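Local coordinates for protein putative aminooxidase (Propionibacterium acnes, PDB 2BAC) that is a flavin-dependent fatty acid isomerase of the amine oxidoreductase family, which probably shifts double bonds of polyunsaturated fatty acids with the help of FAD, at residues 284-289 with 325-330. Numbering follows the deposited sequence.
Sequences DACLVK and ITTYLL. With ODT ((11E,13E,15Z)-octadeca-11,13,15-trienoic acid), chain E.
Asp284 and Thr327 pair as antiparallel neighbours through two backbone bonds, Asp284 N to Thr327 O at 3.2 Å and Thr327 N to Asp284 O at 3.0 Å. Two residues along, Cys286 and Ile325 do the same; Ile325 N bonds to Cys286 O at 2.8 Å and Cys286 N to Ile325 O. Between them lies the non-hydrogen-bonded pair Ala285 and Thr326, where the CA of Thr326 makes a CA-H...O contact to Asp284 O.

On the face carrying Asp284 and Thr327, a water ties the side chains together, 2.9 Å from Asp284 OD2, to which it probably donates, and 2.7 Å from Thr327 OG1. The first torsion of Thr327 (chi1 64°) turns OG1 to the side of Asp284 and the water and sends CG2 to the Cys286 side, 4.1 Å from Cys286 SG. Farther along, Val288 CG2 meets Ile325 CG1 at 3.8 Å, the two side chains crossing nearly at right angles.

Tyr328 points away from strand 277-288 and lays one ring face against the bound octadecatrienoic acid, its CE1 3.8 Å from ligand C9, offset toward the rim; it also touches FAD, so strand 325-330 helps line the site where the fatty acid lies beside the flavin, consistent with a substrate pocket. In the mixed sheet, strand 325-330 runs between 312-315 and 277-288, with 359-373 beyond the latter, while helix 341-355 packs on Thr327 and Leu329.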
ATOM      1  N   ASP A 284       1.808  -6.763 -14.697  1.00 23.34           N
ATOM      2  CA  ASP A 284       1.472  -6.964 -16.104  1.00 23.32           C
ATOM      3  C   ASP A 284       0.165  -7.742 -16.243  1.00 23.24           C
ATOM      4  O   ASP A 284       0.068  -8.863 -15.730  1.00 23.70           O
ATOM      5  CB  ASP A 284       2.593  -7.715 -16.822  1.00 23.49           C
ATOM      6  CG  ASP A 284       3.854  -6.886 -16.983  1.00 24.18           C
ATOM      7  OD1 ASP A 284       4.056  -6.354 -18.098  1.00 27.13           O
ATOM      8  OD2 ASP A 284       4.637  -6.769 -16.008  1.00 23.85           O
ATOM      9  N   ALA A 285      -0.822  -7.148 -16.930  1.00 22.80           N
ATOM     10  CA  ALA A 285      -2.094  -7.811 -17.251  1.00 22.93           C
ATOM     11  C   ALA A 285      -1.920  -8.680 -18.473  1.00 23.04           C
ATOM     12  O   ALA A 285      -1.738  -8.151 -19.578  1.00 23.20           O
ATOM     13  CB  ALA A 285      -3.194  -6.789 -17.523  1.00 22.67           C
ATOM     14  N   CYS A 286      -2.004  -9.996 -18.279  1.00 23.28           N
ATOM     15  CA  CYS A 286      -1.603 -10.956 -19.296  1.00 23.85           C
ATOM     16  C   CYS A 286      -2.743 -11.846 -19.722  1.00 24.62           C
ATOM     17  O   CYS A 286      -3.560 -12.250 -18.901  1.00 25.59           O
ATOM     18  CB  CYS A 286      -0.472 -11.865 -18.796  1.00 23.99           C
ATOM     19  SG  CYS A 286       1.013 -11.048 -18.141  1.00 25.19           S
ATOM     20  N   LEU A 287      -2.783 -12.144 -21.015  1.00 24.91           N
ATOM     21  CA  LEU A 287      -3.521 -13.261 -21.531  1.00 25.65           C
ATOM     22  C   LEU A 287      -2.504 -14.391 -21.641  1.00 26.27           C
ATOM     23  O   LEU A 287      -1.337 -14.153 -21.949  1.00 25.89           O
ATOM     24  CB  LEU A 287      -4.139 -12.910 -22.883  1.00 25.10           C
ATOM     25  CG  LEU A 287      -5.016 -11.649 -22.844  1.00 24.47           C
ATOM     26  CD1 LEU A 287      -5.580 -11.333 -24.226  1.00 22.18           C
ATOM     27  CD2 LEU A 287      -6.121 -11.785 -21.762  1.00 23.25           C
ATOM     28  N   VAL A 288      -2.948 -15.612 -21.342  1.00 27.45           N
ATOM     29  CA  VAL A 288      -2.060 -16.776 -21.234  1.00 28.17           C
ATOM     30  C   VAL A 288      -2.713 -18.019 -21.806  1.00 28.83           C
ATOM     31  O   VAL A 288      -3.941 -18.121 -21.833  1.00 28.64           O
ATOM     32  CB  VAL A 288      -1.688 -17.084 -19.749  1.00 28.40           C
ATOM     33  CG1 VAL A 288      -0.850 -15.956 -19.146  1.00 27.30           C
ATOM     34  CG2 VAL A 288      -2.933 -17.318 -18.919  1.00 28.17           C
ATOM     35  N   LYS A 289      -1.884 -18.944 -22.287  1.00 30.07           N
ATOM     36  CA  LYS A 289      -2.323 -20.306 -22.615  1.00 30.96           C
ATOM     37  C   LYS A 289      -2.192 -21.173 -21.363  1.00 31.00           C
ATOM     38  O   LYS A 289      -1.443 -20.857 -20.452  1.00 31.36           O
ATOM     39  CB  LYS A 289      -1.451 -20.927 -23.706  1.00 31.40           C
ATOM     40  CG  LYS A 289      -1.400 -20.187 -24.998  1.00 32.92           C
ATOM     41  CD  LYS A 289      -1.038 -21.134 -26.174  1.00 33.92           C
ATOM     42  CE  LYS A 289      -0.840 -20.378 -27.522  1.00 35.83           C
ATOM     43  NZ  LYS A 289      -2.107 -19.768 -28.083  1.00 37.41           N
ATOM     44  N   ILE A 325      -4.723 -12.567 -16.412  1.00 21.61           N
ATOM     45  CA  ILE A 325      -3.862 -12.964 -15.307  1.00 21.26           C
ATOM     46  C   ILE A 325      -2.809 -11.892 -15.097  1.00 21.05           C
ATOM     47  O   ILE A 325      -2.033 -11.587 -16.011  1.00 21.20           O
ATOM     48  CB  ILE A 325      -3.118 -14.296 -15.590  1.00 21.39           C
ATOM     49  CG1 ILE A 325      -4.109 -15.435 -15.869  1.00 19.23           C
ATOM     50  CG2 ILE A 325      -2.180 -14.598 -14.421  1.00 21.41           C
ATOM     51  CD1 ILE A 325      -5.038 -15.740 -14.708  1.00 20.02           C
ATOM     52  N   THR A 326      -2.781 -11.325 -13.894  1.00 21.00           N
ATOM     53  CA  THR A 326      -1.793 -10.301 -13.552  1.00 20.24           C
ATOM     54  C   THR A 326      -0.617 -10.936 -12.851  1.00 20.12           C
ATOM     55  O   THR A 326      -0.789 -11.824 -12.009  1.00 19.62           O
ATOM     56  CB  THR A 326      -2.382  -9.149 -12.687  1.00 20.71           C
ATOM     57  OG1 THR A 326      -3.303  -9.665 -11.705  1.00 18.17           O
ATOM     58  CG2 THR A 326      -3.071  -8.101 -13.601  1.00 19.19           C
ATOM     59  N   THR A 327       0.581 -10.496 -13.249  1.00 20.41           N
ATOM     60  CA  THR A 327       1.840 -10.913 -12.628  1.00 20.22           C
ATOM     61  C   THR A 327       2.435  -9.779 -11.818  1.00 20.62           C
ATOM     62  O   THR A 327       2.200  -8.599 -12.134  1.00 20.67           O
ATOM     63  CB  THR A 327       2.869 -11.331 -13.681  1.00 20.57           C
ATOM     64  OG1 THR A 327       3.216 -10.202 -14.516  1.00 18.75           O
ATOM     65  CG2 THR A 327       2.335 -12.546 -14.519  1.00 19.22           C
ATOM     66  N   TYR A 328       3.225 -10.136 -10.798  1.00 20.71           N
ATOM     67  CA  TYR A 328       3.794  -9.168  -9.847  1.00 20.68           C
ATOM     68  C   TYR A 328       5.291  -9.371  -9.603  1.00 21.03           C
ATOM     69  O   TYR A 328       5.734 -10.482  -9.259  1.00 20.98           O
ATOM     70  CB  TYR A 328       3.023  -9.217  -8.517  1.00 20.75           C
ATOM     71  CG  TYR A 328       1.539  -9.028  -8.721  1.00 20.72           C
ATOM     72  CD1 TYR A 328       0.948  -7.781  -8.565  1.00 20.67           C
ATOM     73  CD2 TYR A 328       0.736 -10.095  -9.148  1.00 21.96           C
ATOM     74  CE1 TYR A 328      -0.415  -7.596  -8.790  1.00 21.55           C
ATOM     75  CE2 TYR A 328      -0.627  -9.928  -9.382  1.00 21.17           C
ATOM     76  CZ  TYR A 328      -1.200  -8.679  -9.206  1.00 21.98           C
ATOM     77  OH  TYR A 328      -2.543  -8.528  -9.446  1.00 20.87           O
ATOM     78  N   LEU A 329       6.064  -8.291  -9.776  1.00 20.96           N
ATOM     79  CA  LEU A 329       7.520  -8.326  -9.577  1.00 21.07           C
ATOM     80  C   LEU A 329       8.060  -6.993  -9.024  1.00 21.54           C
ATOM     81  O   LEU A 329       7.437  -5.943  -9.191  1.00 22.22           O
ATOM     82  CB  LEU A 329       8.237  -8.685 -10.894  1.00 21.01           C
ATOM     83  CG  LEU A 329       8.188  -7.714 -12.091  1.00 20.22           C
ATOM     84  CD1 LEU A 329       9.301  -6.697 -12.029  1.00 17.86           C
ATOM     85  CD2 LEU A 329       8.247  -8.480 -13.433  1.00 21.08           C
ATOM     86  N   LEU A 330       9.223  -7.047  -8.380  1.00 21.42           N
ATOM     87  CA  LEU A 330       9.878  -5.853  -7.872  1.00 21.52           C
ATOM     88  C   LEU A 330      11.119  -5.519  -8.682  1.00 21.79           C
ATOM     89  O   LEU A 330      11.875  -6.413  -9.063  1.00 21.77           O
ATOM     90  CB  LEU A 330      10.240  -6.025  -6.393  1.00 21.40           C
ATOM     91  CG  LEU A 330       9.227  -5.496  -5.376  1.00 20.48           C
ATOM     92  CD1 LEU A 330       9.674  -5.848  -3.946  1.00 20.45           C
ATOM     93  CD2 LEU A 330       9.008  -3.973  -5.516  1.00 18.63           C
TER
HETATM   94  O1  ODT E1001      -3.056 -15.729  -2.052  1.00 41.15           O
HETATM   95  C1  ODT E1001      -4.133 -16.054  -2.582  1.00 39.33           C
HETATM   96  O2  ODT E1001      -4.871 -16.953  -2.116  1.00 40.25           O
HETATM   97  C2  ODT E1001      -4.513 -15.303  -3.825  1.00 37.20           C
HETATM   98  C3  ODT E1001      -3.530 -14.142  -3.983  1.00 35.65           C
HETATM   99  C4  ODT E1001      -3.392 -13.701  -5.434  1.00 34.67           C
HETATM  100  C5  ODT E1001      -2.070 -12.972  -5.632  1.00 33.01           C
HETATM  101  C6  ODT E1001      -2.337 -11.482  -5.704  1.00 32.14           C
HETATM  102  C7  ODT E1001      -1.087 -10.646  -5.525  1.00 30.08           C
HETATM  103  C8  ODT E1001      -1.364  -9.504  -4.564  1.00 30.59           C
HETATM  104  C9  ODT E1001      -0.531  -8.332  -5.024  1.00 32.43           C
HETATM  105  C10 ODT E1001      -0.319  -7.182  -4.043  1.00 32.56           C
HETATM  106  C11 ODT E1001      -1.073  -7.150  -2.732  1.00 32.31           C
HETATM  107  C12 ODT E1001      -0.717  -6.095  -2.012  1.00 33.68           C
HETATM  108  C13 ODT E1001      -1.182  -5.682  -0.691  1.00 34.14           C
HETATM  109  C14 ODT E1001      -2.075  -6.284   0.064  1.00 33.86           C
HETATM  110  C15 ODT E1001      -2.348  -5.646   1.348  1.00 33.67           C
HETATM  111  C16 ODT E1001      -3.222  -6.144   2.229  1.00 34.73           C
HETATM  112  C17 ODT E1001      -4.026  -7.414   2.001  1.00 33.98           C
HETATM  113  C18 ODT E1001      -4.917  -7.687   3.203  1.00 33.03           C
HETATM  114  O   HOH W   1       4.848  -8.238 -13.545  1.00 17.11           O